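Local coordinates for protein 4-hydroxy-3-methylbut-2-enyl diphosphate reductase (Aquifex aeolicus, PDB 3DNF) that reduces (E)-4-hydroxy-3-methylbut-2-enyl diphosphate to isopentenyl and dimethylallyl diphosphate, the last step of the non-mevalonate isoprenoid pathway, using an iron-sulfur cluster, at residues 101-106 against 128-133; 122-127 against 162-167; 212-217 against 237-242. All coordinates share one frame; numbering follows the deposited sequence.

Interaction 1 (101-106 against 128-133)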
ATOM      1  N   ALA B 101      -6.979 -11.598 -16.546  1.00 32.26           N
ATOM      2  CA  ALA B 101      -7.052 -11.619 -15.085  1.00 33.14           C
ATOM      3  C   ALA B 101      -7.326 -10.215 -14.487  1.00 33.15           C
ATOM      4  O   ALA B 101      -7.926 -10.103 -13.422  1.00 33.07           O
ATOM      5  CB  ALA B 101      -5.792 -12.208 -14.505  1.00 33.79           C
ATOM      6  N   VAL B 102      -6.810  -9.157 -15.116  1.00 32.25           N
ATOM      7  CA  VAL B 102      -7.156  -7.792 -14.681  1.00 33.23           C
ATOM      8  C   VAL B 102      -8.631  -7.546 -14.903  1.00 32.95           C
ATOM      9  O   VAL B 102      -9.315  -6.944 -14.055  1.00 31.26           O
ATOM     10  CB  VAL B 102      -6.317  -6.704 -15.388  1.00 33.25           C
ATOM     11  CG1 VAL B 102      -6.564  -5.342 -14.761  1.00 34.18           C
ATOM     12  CG2 VAL B 102      -4.825  -7.055 -15.389  1.00 33.70           C
ATOM     13  N   HIS B 103      -9.136  -7.930 -16.079  1.00 32.33           N
ATOM     14  CA  HIS B 103     -10.586  -7.800 -16.354  1.00 33.02           C
ATOM     15  C   HIS B 103     -11.440  -8.506 -15.269  1.00 34.23           C
ATOM     16  O   HIS B 103     -12.463  -7.948 -14.773  1.00 34.26           O
ATOM     17  CB  HIS B 103     -10.904  -8.454 -17.688  1.00 32.25           C
ATOM     18  CG  HIS B 103     -10.230  -7.823 -18.859  1.00 31.55           C
ATOM     19  ND1 HIS B 103     -10.344  -8.337 -20.134  1.00 32.20           N
ATOM     20  CD2 HIS B 103      -9.441  -6.728 -18.964  1.00 28.62           C
ATOM     21  CE1 HIS B 103      -9.654  -7.589 -20.971  1.00 33.05           C
ATOM     22  NE2 HIS B 103      -9.114  -6.593 -20.291  1.00 32.29           N
ATOM     23  N   GLU B 104     -11.022  -9.719 -14.919  1.00 34.33           N
ATOM     24  CA  GLU B 104     -11.684 -10.511 -13.887  1.00 36.15           C
ATOM     25  C   GLU B 104     -11.624  -9.785 -12.532  1.00 34.88           C
ATOM     26  O   GLU B 104     -12.625  -9.708 -11.819  1.00 34.92           O
ATOM     27  CB  GLU B 104     -11.064 -11.906 -13.796  1.00 35.34           C
ATOM     28  CG  GLU B 104     -11.397 -12.778 -15.026  1.00 41.11           C
ATOM     29  CD  GLU B 104     -10.465 -13.989 -15.198  1.00 42.93           C
ATOM     30  OE1 GLU B 104      -9.847 -14.442 -14.196  1.00 50.12           O
ATOM     31  OE2 GLU B 104     -10.358 -14.506 -16.348  1.00 51.88           O
ATOM     32  N   ALA B 105     -10.456  -9.224 -12.227  1.00 33.59           N
ATOM     33  CA  ALA B 105     -10.184  -8.633 -10.917  1.00 32.48           C
ATOM     34  C   ALA B 105     -11.031  -7.390 -10.718  1.00 31.64           C
ATOM     35  O   ALA B 105     -11.564  -7.150  -9.610  1.00 31.07           O
ATOM     36  CB  ALA B 105      -8.730  -8.268 -10.778  1.00 32.32           C
ATOM     37  N   VAL B 106     -11.179  -6.575 -11.768  1.00 29.92           N
ATOM     38  CA  VAL B 106     -11.992  -5.336 -11.553  1.00 30.47           C
ATOM     39  C   VAL B 106     -13.443  -5.700 -11.331  1.00 31.12           C
ATOM     40  O   VAL B 106     -14.164  -5.064 -10.504  1.00 30.24           O
ATOM     41  CB  VAL B 106     -11.796  -4.244 -12.626  1.00 30.42           C
ATOM     42  CG1 VAL B 106     -10.327  -3.742 -12.678  1.00 31.51           C
ATOM     43  CG2 VAL B 106     -12.326  -4.698 -14.000  1.00 32.51           C
ATOM     44  N   ILE B 128      -7.678   1.048 -21.402  1.00 31.69           N
ATOM     45  CA  ILE B 128      -8.971   1.313 -22.019  1.00 32.01           C
ATOM     46  C   ILE B 128      -9.823   0.034 -21.997  1.00 31.28           C
ATOM     47  O   ILE B 128     -11.023   0.088 -21.698  1.00 32.15           O
ATOM     48  CB  ILE B 128      -8.756   1.805 -23.473  1.00 32.72           C
ATOM     49  CG1 ILE B 128      -8.103   3.187 -23.418  1.00 32.87           C
ATOM     50  CG2 ILE B 128     -10.072   1.854 -24.275  1.00 34.79           C
ATOM     51  CD1 ILE B 128      -7.609   3.710 -24.752  1.00 37.77           C
ATOM     52  N   GLY B 129      -9.216  -1.096 -22.330  1.00 30.21           N
ATOM     53  CA  GLY B 129     -10.005  -2.346 -22.340  1.00 29.41           C
ATOM     54  C   GLY B 129     -10.532  -2.690 -20.950  1.00 30.26           C
ATOM     55  O   GLY B 129     -11.720  -2.992 -20.768  1.00 31.32           O
ATOM     56  N   THR B 130      -9.666  -2.608 -19.942  1.00 30.91           N
ATOM     57  CA  THR B 130     -10.030  -2.901 -18.575  1.00 30.60           C
ATOM     58  C   THR B 130     -11.126  -1.966 -18.059  1.00 30.12           C
ATOM     59  O   THR B 130     -12.035  -2.430 -17.388  1.00 31.11           O
ATOM     60  CB  THR B 130      -8.790  -2.814 -17.697  1.00 30.39           C
ATOM     61  OG1 THR B 130      -7.892  -3.837 -18.112  1.00 30.82           O
ATOM     62  CG2 THR B 130      -9.135  -3.079 -16.243  1.00 33.68           C
ATOM     63  N   LEU B 131     -11.032  -0.664 -18.347  1.00 30.47           N
ATOM     64  CA  LEU B 131     -12.142   0.277 -18.020  1.00 31.07           C
ATOM     65  C   LEU B 131     -13.455  -0.186 -18.635  1.00 31.11           C
ATOM     66  O   LEU B 131     -14.510  -0.002 -18.042  1.00 29.63           O
ATOM     67  CB  LEU B 131     -11.855   1.716 -18.436  1.00 32.63           C
ATOM     68  CG  LEU B 131     -10.783   2.388 -17.575  1.00 35.65           C
ATOM     69  CD1 LEU B 131     -10.540   3.821 -18.041  1.00 38.41           C
ATOM     70  CD2 LEU B 131     -11.185   2.374 -16.077  1.00 37.98           C
ATOM     71  N   GLY B 132     -13.380  -0.765 -19.837  1.00 31.02           N
ATOM     72  CA  GLY B 132     -14.582  -1.291 -20.487  1.00 31.54           C
ATOM     73  C   GLY B 132     -15.190  -2.458 -19.714  1.00 31.07           C
ATOM     74  O   GLY B 132     -16.415  -2.582 -19.617  1.00 29.89           O
ATOM     75  N   TYR B 133     -14.341  -3.309 -19.147  1.00 30.88           N
ATOM     76  CA  TYR B 133     -14.828  -4.391 -18.280  1.00 30.79           C
ATOM     77  C   TYR B 133     -15.437  -3.852 -16.969  1.00 30.72           C
ATOM     78  O   TYR B 133     -16.462  -4.360 -16.492  1.00 30.21           O
ATOM     79  CB  TYR B 133     -13.701  -5.405 -18.039  1.00 31.37           C
ATOM     80  CG  TYR B 133     -13.673  -6.333 -19.206  1.00 32.11           C
ATOM     81  CD1 TYR B 133     -12.900  -6.056 -20.332  1.00 31.99           C
ATOM     82  CD2 TYR B 133     -14.526  -7.442 -19.221  1.00 32.25           C
ATOM     83  CE1 TYR B 133     -12.918  -6.906 -21.452  1.00 31.91           C
ATOM     84  CE2 TYR B 133     -14.571  -8.307 -20.334  1.00 35.23           C
ATOM     85  CZ  TYR B 133     -13.777  -8.025 -21.442  1.00 32.23           C
ATOM     86  OH  TYR B 133     -13.797  -8.882 -22.534  1.00 36.58           O
TER
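Two neighbouring helices of one open alpha/beta lobe, 97-111 and 125-136, pack here through His103 and Val106 on the first and Thr130 and Tyr133 on the second. Their short segments run the same way at 35°, with the axes 8.9 Å apart at closest approach. The imidazole of His103 and the phenol ring of Tyr133 form an offset stack, centroids 4.0 Å apart and planes only 14° from parallel. The overlap is partial: Tyr133 CD1 sits over the middle of the imidazole, whereas His103 ND1 lies toward the rim of the phenol ring, 3.2 Å from Tyr133 CE1. Nearer the backbone, His103 CB makes a CH-pi contact over the same face of the Tyr133 ring, so both the stem and the flat end of the histidine lie against one aromatic face. The rings meet because CG in each residue is anti to the carbonyl carbon (chi1 -63° in His103). Lys100 NZ is hydrogen-bonded to His103 ND1, which helps to fix the turn of the imidazole. At the ring's edge, near its plane, Thr130 OG1 approaches His103 CD2 at 3.4 Å; that hydroxyl is hydrogen-bonded to Glu126 O, one turn earlier in its own helix. The other branch of the threonine is apolar in its dealings: Thr130 CG2 touches both Val102 CG1 at 3.7 Å and Val106 CG1 at 3.8 Å. Val106 also meets strands 115-119 and 158-163 through Val116 and Val162, and Thr130 touches Leu118, so the valine-threonine side of the interface continues into the sheet. Helices that run the same way and pack side by side on one face of a parallel sheet are characteristic of the layered open alpha/beta architecture.

Interaction 2 (122-127 against 162-167). With F3S (Fe3-s4 cluster), chain E.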
ATOM      1  N   LYS B 122      -3.284   6.052 -18.610  1.00 36.86           N
ATOM      2  CA  LYS B 122      -4.677   6.344 -19.034  1.00 38.29           C
ATOM      3  C   LYS B 122      -5.013   5.992 -20.489  1.00 39.76           C
ATOM      4  O   LYS B 122      -6.000   5.293 -20.764  1.00 40.44           O
ATOM      5  CB  LYS B 122      -5.052   7.799 -18.763  1.00 37.59           C
ATOM      6  CG  LYS B 122      -5.114   8.137 -17.276  1.00 39.32           C
ATOM      7  CD  LYS B 122      -5.488   9.568 -17.028  1.00 39.21           C
ATOM      8  CE  LYS B 122      -5.507   9.815 -15.535  1.00 41.50           C
ATOM      9  NZ  LYS B 122      -5.868  11.204 -15.203  1.00 43.27           N
ATOM     10  N   ASN B 123      -4.171   6.421 -21.413  1.00 39.67           N
ATOM     11  CA  ASN B 123      -4.481   6.209 -22.832  0.70 40.37           C
ATOM     12  C   ASN B 123      -3.961   4.888 -23.394  1.00 38.88           C
ATOM     13  O   ASN B 123      -4.022   4.645 -24.604  1.00 39.13           O
ATOM     14  CB  ASN B 123      -3.984   7.393 -23.676  0.70 41.23           C
ATOM     15  CG  ASN B 123      -4.833   7.624 -24.935  0.70 45.21           C
ATOM     16  OD1 ASN B 123      -6.063   7.443 -24.923  0.70 50.34           O
ATOM     17  ND2 ASN B 123      -4.178   8.035 -26.025  0.70 48.35           N
ATOM     18  N   HIS B 124      -3.459   4.007 -22.532  1.00 37.32           N
ATOM     19  CA  HIS B 124      -2.924   2.763 -23.053  1.00 34.96           C
ATOM     20  C   HIS B 124      -4.063   1.823 -23.402  1.00 34.64           C
ATOM     21  O   HIS B 124      -5.003   1.719 -22.631  1.00 33.28           O
ATOM     22  CB  HIS B 124      -1.962   2.080 -22.075  1.00 35.38           C
ATOM     23  CG  HIS B 124      -1.286   0.877 -22.664  1.00 34.09           C
ATOM     24  ND1 HIS B 124       0.030   0.887 -23.076  1.00 36.56           N
ATOM     25  CD2 HIS B 124      -1.749  -0.366 -22.926  1.00 30.59           C
ATOM     26  CE1 HIS B 124       0.349  -0.298 -23.565  1.00 37.05           C
ATOM     27  NE2 HIS B 124      -0.714  -1.077 -23.485  1.00 38.89           N
ATOM     28  N   PRO B 125      -3.973   1.128 -24.560  1.00 33.60           N
ATOM     29  CA  PRO B 125      -5.060   0.178 -24.924  1.00 33.70           C
ATOM     30  C   PRO B 125      -5.438  -0.889 -23.863  1.00 32.89           C
ATOM     31  O   PRO B 125      -6.628  -1.267 -23.746  1.00 32.00           O
ATOM     32  CB  PRO B 125      -4.529  -0.478 -26.202  1.00 34.21           C
ATOM     33  CG  PRO B 125      -3.544   0.526 -26.775  1.00 35.18           C
ATOM     34  CD  PRO B 125      -2.907   1.165 -25.581  1.00 35.41           C
ATOM     35  N   GLU B 126      -4.478  -1.394 -23.093  1.00 32.12           N
ATOM     36  CA  GLU B 126      -4.794  -2.367 -22.043  1.00 30.80           C
ATOM     37  C   GLU B 126      -5.728  -1.720 -20.996  1.00 30.94           C
ATOM     38  O   GLU B 126      -6.719  -2.320 -20.580  1.00 30.30           O
ATOM     39  CB  GLU B 126      -3.548  -2.926 -21.359  1.00 31.65           C
ATOM     40  CG  GLU B 126      -3.897  -4.083 -20.442  1.00 31.88           C
ATOM     41  CD  GLU B 126      -2.761  -4.379 -19.474  1.00 36.76           C
ATOM     42  OE1 GLU B 126      -1.650  -4.710 -19.981  1.00 34.87           O
ATOM     43  OE2 GLU B 126      -2.995  -4.269 -18.233  1.00 33.04           O
ATOM     44  N   VAL B 127      -5.404  -0.504 -20.639  1.00 29.72           N
ATOM     45  CA  VAL B 127      -6.145   0.256 -19.658  1.00 30.39           C
ATOM     46  C   VAL B 127      -7.562   0.587 -20.166  1.00 30.67           C
ATOM     47  O   VAL B 127      -8.530   0.396 -19.463  1.00 31.59           O
ATOM     48  CB  VAL B 127      -5.298   1.495 -19.180  1.00 29.42           C
ATOM     49  CG1 VAL B 127      -6.126   2.429 -18.293  1.00 32.67           C
ATOM     50  CG2 VAL B 127      -4.056   1.010 -18.424  1.00 31.44           C
ATOM     51  N   VAL B 162      -5.918  -2.423  -8.542  1.00 26.97           N
ATOM     52  CA  VAL B 162      -5.276  -3.339  -9.494  1.00 28.12           C
ATOM     53  C   VAL B 162      -4.222  -2.580 -10.336  1.00 29.39           C
ATOM     54  O   VAL B 162      -4.074  -1.349 -10.208  1.00 28.71           O
ATOM     55  CB  VAL B 162      -6.298  -4.059 -10.407  1.00 30.18           C
ATOM     56  CG1 VAL B 162      -7.211  -4.926  -9.544  1.00 31.60           C
ATOM     57  CG2 VAL B 162      -7.051  -3.076 -11.265  1.00 29.63           C
ATOM     58  N   ALA B 163      -3.468  -3.315 -11.161  1.00 29.37           N
ATOM     59  CA  ALA B 163      -2.396  -2.710 -11.954  1.00 30.20           C
ATOM     60  C   ALA B 163      -2.513  -3.087 -13.420  1.00 29.50           C
ATOM     61  O   ALA B 163      -2.943  -4.195 -13.784  1.00 30.51           O
ATOM     62  CB  ALA B 163      -1.015  -3.137 -11.443  1.00 30.16           C
ATOM     63  N   GLN B 164      -2.169  -2.131 -14.263  1.00 30.75           N
ATOM     64  CA  GLN B 164      -1.854  -2.449 -15.645  1.00 29.78           C
ATOM     65  C   GLN B 164      -0.712  -3.485 -15.588  1.00 30.86           C
ATOM     66  O   GLN B 164       0.172  -3.401 -14.735  1.00 30.08           O
ATOM     67  CB  GLN B 164      -1.421  -1.178 -16.353  1.00 29.95           C
ATOM     68  CG  GLN B 164      -1.176  -1.339 -17.860  1.00 31.15           C
ATOM     69  CD  GLN B 164      -0.544  -0.106 -18.470  1.00 32.79           C
ATOM     70  OE1 GLN B 164      -0.370   0.908 -17.794  1.00 31.19           O
ATOM     71  NE2 GLN B 164      -0.196  -0.174 -19.757  1.00 32.69           N
ATOM     72  N   THR B 165      -0.771  -4.508 -16.440  1.00 30.25           N
ATOM     73  CA  THR B 165       0.205  -5.636 -16.358  1.00 31.56           C
ATOM     74  C   THR B 165       1.671  -5.194 -16.387  1.00 31.37           C
ATOM     75  O   THR B 165       2.538  -5.809 -15.741  1.00 31.95           O
ATOM     76  CB  THR B 165      -0.022  -6.699 -17.447  1.00 30.44           C
ATOM     77  OG1 THR B 165       0.128  -6.123 -18.767  1.00 32.40           O
ATOM     78  CG2 THR B 165      -1.445  -7.380 -17.295  1.00 31.18           C
ATOM     79  N   THR B 166       1.936  -4.137 -17.158  1.00 32.74           N
ATOM     80  CA  THR B 166       3.291  -3.575 -17.315  1.00 33.66           C
ATOM     81  C   THR B 166       3.606  -2.419 -16.370  1.00 33.17           C
ATOM     82  O   THR B 166       4.637  -1.773 -16.518  1.00 33.35           O
ATOM     83  CB  THR B 166       3.507  -3.107 -18.764  1.00 34.50           C
ATOM     84  OG1 THR B 166       2.456  -2.191 -19.098  1.00 36.12           O
ATOM     85  CG2 THR B 166       3.438  -4.293 -19.693  1.00 34.12           C
ATOM     86  N   GLN B 167       2.743  -2.164 -15.390  1.00 31.78           N
ATOM     87  CA  GLN B 167       2.988  -1.080 -14.425  1.00 31.44           C
ATOM     88  C   GLN B 167       4.297  -1.323 -13.651  1.00 31.36           C
ATOM     89  O   GLN B 167       4.551  -2.417 -13.176  1.00 31.66           O
ATOM     90  CB  GLN B 167       1.795  -0.956 -13.456  1.00 31.32           C
ATOM     91  CG  GLN B 167       2.027   0.042 -12.303  1.00 29.23           C
ATOM     92  CD  GLN B 167       2.248   1.437 -12.796  1.00 31.83           C
ATOM     93  OE1 GLN B 167       1.507   1.941 -13.646  1.00 31.82           O
ATOM     94  NE2 GLN B 167       3.299   2.077 -12.293  1.00 27.70           N
TER
HETATM   95 FE1  F3S E3302       2.939 -10.229 -19.350  1.00 28.55          FE
HETATM   96 FE3  F3S E3302       0.913 -11.000 -20.977  1.00 24.46          FE
HETATM   97 FE4  F3S E3302       3.118 -10.233 -21.766  1.00 33.47          FE
HETATM   98  S1  F3S E3302       0.792  -9.545 -19.231  1.00 25.24           S
HETATM   99  S2  F3S E3302       4.415  -8.975 -20.559  1.00 37.10           S
HETATM  100  S3  F3S E3302       2.892 -12.091 -20.673  1.00 27.28           S
HETATM  101  S4  F3S E3302       1.344 -10.027 -23.014  1.00 27.71           S
HETATM  102  O   HOH W   1       0.267  -2.996 -20.683  1.00 28.01           O
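Glu126 OE1 is held by two hydrogen bonds, from Thr165 OG1 at 2.6 Å and from a water, while Glu126 OE2 takes a third from the backbone N of Thr165 at 2.9 Å. The hydroxyl comes in on the syn side of OE1 but 21° out of the carboxylate plane; the N-H meets the syn lone pair of OE2 nearly straight, at 167°. The water also accepts from Gln164 NE2 and is hydrogen-bonded to Thr166 OG1. With both oxygens held, the carboxylate has little freedom to rotate. An extended chain with CG anti to the backbone N carries it across to the turn. With an alanine here, the amide and hydroxyl of Thr165 would probably lose their acceptor, and the hydroxyl would be able to turn. Gln164 NE2 lies over one face of the His124 ring, 3.3 Å from His124 CG, with amide and ring planes 53° apart; OE1 of Gln164 accepts from Glu121 N. Thr165 CB stands 3.5 Å from S1 of the iron-sulfur cluster. Glu126 is the predicted proton donor, and His124 and Thr165 are predicted to bind substrate, an arrangement consistent with the cluster-side active site of the IspH family.

Interaction 3 (212-217 against 237-242)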
ATOM      1  N   VAL B 212      31.199 -11.116 -23.804  1.00 30.61           N
ATOM      2  CA  VAL B 212      30.439 -10.052 -24.456  1.00 30.35           C
ATOM      3  C   VAL B 212      28.960 -10.322 -24.292  1.00 30.05           C
ATOM      4  O   VAL B 212      28.523 -11.471 -24.370  1.00 29.98           O
ATOM      5  CB  VAL B 212      30.788  -9.908 -25.972  1.00 30.78           C
ATOM      6  CG1 VAL B 212      30.940 -11.274 -26.638  1.00 32.06           C
ATOM      7  CG2 VAL B 212      29.738  -9.072 -26.722  1.00 30.39           C
ATOM      8  N   MET B 213      28.221  -9.246 -24.036  1.00 29.55           N
ATOM      9  CA  MET B 213      26.768  -9.262 -23.981  1.00 29.76           C
ATOM     10  C   MET B 213      26.192  -8.544 -25.197  1.00 29.29           C
ATOM     11  O   MET B 213      26.570  -7.409 -25.493  1.00 28.56           O
ATOM     12  CB  MET B 213      26.290  -8.596 -22.684  1.00 29.84           C
ATOM     13  CG  MET B 213      26.199  -9.535 -21.489  1.00 30.46           C
ATOM     14  SD  MET B 213      25.065 -10.934 -21.773  1.00 32.68           S
ATOM     15  CE  MET B 213      23.437 -10.175 -21.794  1.00 31.40           C
ATOM     16  N   ILE B 214      25.287  -9.224 -25.902  1.00 29.71           N
ATOM     17  CA  ILE B 214      24.505  -8.633 -26.995  1.00 29.83           C
ATOM     18  C   ILE B 214      23.044  -8.468 -26.580  1.00 29.54           C
ATOM     19  O   ILE B 214      22.392  -9.437 -26.191  1.00 29.65           O
ATOM     20  CB  ILE B 214      24.570  -9.488 -28.301  1.00 29.75           C
ATOM     21  CG1 ILE B 214      26.022  -9.772 -28.722  1.00 29.39           C
ATOM     22  CG2 ILE B 214      23.750  -8.831 -29.434  1.00 29.79           C
ATOM     23  CD1 ILE B 214      26.911  -8.526 -28.963  1.00 28.12           C
ATOM     24  N   ILE B 215      22.546  -7.236 -26.664  1.00 29.46           N
ATOM     25  CA  ILE B 215      21.154  -6.912 -26.347  1.00 29.50           C
ATOM     26  C   ILE B 215      20.450  -6.470 -27.633  1.00 29.92           C
ATOM     27  O   ILE B 215      20.857  -5.490 -28.277  1.00 30.21           O
ATOM     28  CB  ILE B 215      21.048  -5.811 -25.234  1.00 29.69           C
ATOM     29  CG1 ILE B 215      21.724  -6.258 -23.912  1.00 29.02           C
ATOM     30  CG2 ILE B 215      19.602  -5.346 -25.040  1.00 29.49           C
ATOM     31  CD1 ILE B 215      21.189  -7.550 -23.283  1.00 30.95           C
ATOM     32  N   ILE B 216      19.417  -7.213 -28.024  1.00 30.27           N
ATOM     33  CA  ILE B 216      18.721  -6.955 -29.283  1.00 30.00           C
ATOM     34  C   ILE B 216      17.378  -6.240 -29.031  1.00 30.73           C
ATOM     35  O   ILE B 216      16.676  -6.530 -28.058  1.00 30.14           O
ATOM     36  CB  ILE B 216      18.500  -8.264 -30.095  1.00 30.31           C
ATOM     37  CG1 ILE B 216      19.800  -9.041 -30.252  1.00 30.07           C
ATOM     38  CG2 ILE B 216      17.913  -7.950 -31.484  1.00 29.49           C
ATOM     39  CD1 ILE B 216      19.578 -10.522 -30.507  1.00 31.08           C
ATOM     40  N   GLY B 217      17.040  -5.293 -29.909  1.00 31.20           N
ATOM     41  CA  GLY B 217      15.757  -4.609 -29.836  1.00 32.03           C
ATOM     42  C   GLY B 217      15.760  -3.263 -30.514  1.00 32.60           C
ATOM     43  O   GLY B 217      16.825  -2.687 -30.774  1.00 32.62           O
ATOM     44  N   ASN B 237      31.361  -4.794 -22.095  1.00 33.91           N
ATOM     45  CA  ASN B 237      31.255  -5.298 -23.462  1.00 33.38           C
ATOM     46  C   ASN B 237      29.826  -5.665 -23.830  1.00 32.90           C
ATOM     47  O   ASN B 237      29.579  -6.685 -24.482  1.00 32.66           O
ATOM     48  CB  ASN B 237      32.205  -6.481 -23.664  1.00 34.13           C
ATOM     49  CG  ASN B 237      33.642  -6.126 -23.350  1.00 34.79           C
ATOM     50  OD1 ASN B 237      34.168  -5.136 -23.925  1.00 36.26           O
ATOM     51  ND2 ASN B 237      34.254  -6.833 -22.522  1.00 36.97           N
ATOM     52  N   THR B 238      28.888  -4.818 -23.386  1.00 31.63           N
ATOM     53  CA  THR B 238      27.504  -4.945 -23.799  1.00 30.85           C
ATOM     54  C   THR B 238      27.312  -4.012 -25.013  1.00 30.16           C
ATOM     55  O   THR B 238      27.742  -2.850 -25.012  1.00 29.18           O
ATOM     56  CB  THR B 238      26.509  -4.569 -22.676  1.00 30.94           C
ATOM     57  OG1 THR B 238      26.716  -5.431 -21.546  1.00 31.04           O
ATOM     58  CG2 THR B 238      25.038  -4.697 -23.165  1.00 30.50           C
ATOM     59  N   TYR B 239      26.656  -4.538 -26.059  1.00 29.54           N
ATOM     60  CA  TYR B 239      26.374  -3.756 -27.242  1.00 29.12           C
ATOM     61  C   TYR B 239      24.915  -3.933 -27.523  1.00 29.08           C
ATOM     62  O   TYR B 239      24.410  -5.057 -27.502  1.00 29.30           O
ATOM     63  CB  TYR B 239      27.225  -4.236 -28.416  1.00 29.38           C
ATOM     64  CG  TYR B 239      28.718  -4.161 -28.133  1.00 29.36           C
ATOM     65  CD1 TYR B 239      29.412  -5.272 -27.652  1.00 30.00           C
ATOM     66  CD2 TYR B 239      29.428  -2.973 -28.323  1.00 29.76           C
ATOM     67  CE1 TYR B 239      30.777  -5.206 -27.374  1.00 30.34           C
ATOM     68  CE2 TYR B 239      30.791  -2.896 -28.054  1.00 29.98           C
ATOM     69  CZ  TYR B 239      31.462  -4.017 -27.580  1.00 29.84           C
ATOM     70  OH  TYR B 239      32.817  -3.943 -27.313  1.00 29.62           O
ATOM     71  N   HIS B 240      24.227  -2.822 -27.744  1.00 28.79           N
ATOM     72  CA  HIS B 240      22.835  -2.891 -28.161  1.00 28.63           C
ATOM     73  C   HIS B 240      22.736  -2.838 -29.691  1.00 29.04           C
ATOM     74  O   HIS B 240      23.397  -2.017 -30.328  1.00 29.05           O
ATOM     75  CB  HIS B 240      22.017  -1.771 -27.509  1.00 28.59           C
ATOM     76  CG  HIS B 240      20.671  -1.585 -28.129  1.00 27.75           C
ATOM     77  ND1 HIS B 240      20.387  -0.541 -28.984  1.00 27.19           N
ATOM     78  CD2 HIS B 240      19.547  -2.337 -28.068  1.00 26.69           C
ATOM     79  CE1 HIS B 240      19.140  -0.647 -29.404  1.00 28.48           C
ATOM     80  NE2 HIS B 240      18.610  -1.727 -28.863  1.00 24.72           N
ATOM     81  N   ILE B 241      21.933  -3.727 -30.283  1.00 29.53           N
ATOM     82  CA  ILE B 241      21.761  -3.765 -31.744  1.00 30.06           C
ATOM     83  C   ILE B 241      20.301  -4.026 -32.145  1.00 30.87           C
ATOM     84  O   ILE B 241      19.557  -4.654 -31.395  1.00 30.36           O
ATOM     85  CB  ILE B 241      22.682  -4.819 -32.433  1.00 30.12           C
ATOM     86  CG1 ILE B 241      22.389  -6.231 -31.918  1.00 31.06           C
ATOM     87  CG2 ILE B 241      24.164  -4.481 -32.240  1.00 29.60           C
ATOM     88  CD1 ILE B 241      22.838  -7.331 -32.861  1.00 33.22           C
ATOM     89  N   GLU B 242      19.914  -3.535 -33.325  1.00 31.51           N
ATOM     90  CA  GLU B 242      18.580  -3.776 -33.885  1.00 32.65           C
ATOM     91  C   GLU B 242      18.591  -4.917 -34.910  1.00 33.29           C
ATOM     92  O   GLU B 242      17.577  -5.599 -35.107  1.00 33.47           O
ATOM     93  CB  GLU B 242      18.036  -2.502 -34.528  1.00 32.43           C
ATOM     94  CG  GLU B 242      17.531  -1.475 -33.536  1.00 32.59           C
ATOM     95  CD  GLU B 242      16.958  -0.243 -34.211  1.00 32.88           C
ATOM     96  OE1 GLU B 242      17.463   0.141 -35.293  1.00 34.02           O
ATOM     97  OE2 GLU B 242      16.009   0.354 -33.653  1.00 32.91           O
TER
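In His240, CG anti to the backbone N (chi1 167°) swings the imidazole along the strand until NE2 meets Gly217 O at 2.8 Å, a bond bent to 127° and therefore weak. In Tyr239, CG is anti to the carbonyl carbon, and the ring presents its edge to Val212 CG2, 3.9 Å from Tyr239 CD1. Met213, Thr238, Ile215 and His240 point to one face of the sheet; Ile214, Ile216, Tyr239 and Ile241 point to the opposite one. The two branches of Thr238 divide their work: OG1 lies beside Met213 CB but is hydrogen-bonded to Ser231 of the connecting helix, whereas CG2 packs on Ile215 CG1 at 3.7 Å. On the opposite face, Ile214 CG2 touches Ile241 CG1 at 3.8 Å and Ile216 lies alongside Ile241.

Five backbone hydrogen bonds alternate between the strands in regular parallel register. The straightest is from Ile215 N to Tyr239 O, 3.0 Å at 178°. At the start, Met213 N approaches Asn237 O from well above the carbonyl plane; at the far end, Gly217 N is bonded to Ile241 O. The backbone angles of Gly217 would jam a side chain against the preceding carbonyl oxygen, so this strand end calls for glycine. The loop after it reaches Ser221, predicted to bind the diphosphate substrate.

Together with helix 222-234, the strands make a beta-alpha-beta unit. That helix packs on the face of Met213, Thr238 and His240, helix 268-281 meets Ile214, Ile216 and Ile241 on the opposite face, and strand 257-262 pairs with the far side of 212-216, placing 238-241 at the margin of the sheet within this chain.

In the fold
From the N terminus, past strand 3-6 and the sheet of strands 34-36 to 90-93, the first contact begins on helix 97-111; strand 115-119 then leads to helix 125-136, where interaction 1 closes the loop. Interaction 2 opens before that closure, at the start of the same second helix, and closes at 162-167 after strand 158-163; the two therefore cross in sequence. They also touch in space, Val106 packing on Val162, and together tie both helices to the C-terminal end of strand 158-163 and the cluster site. Interaction 3 follows in series, a local closure around helix 222-234 in another lobe. Its centre lies about 29 Å from that of interaction 2 and 36 Å from that of interaction 1.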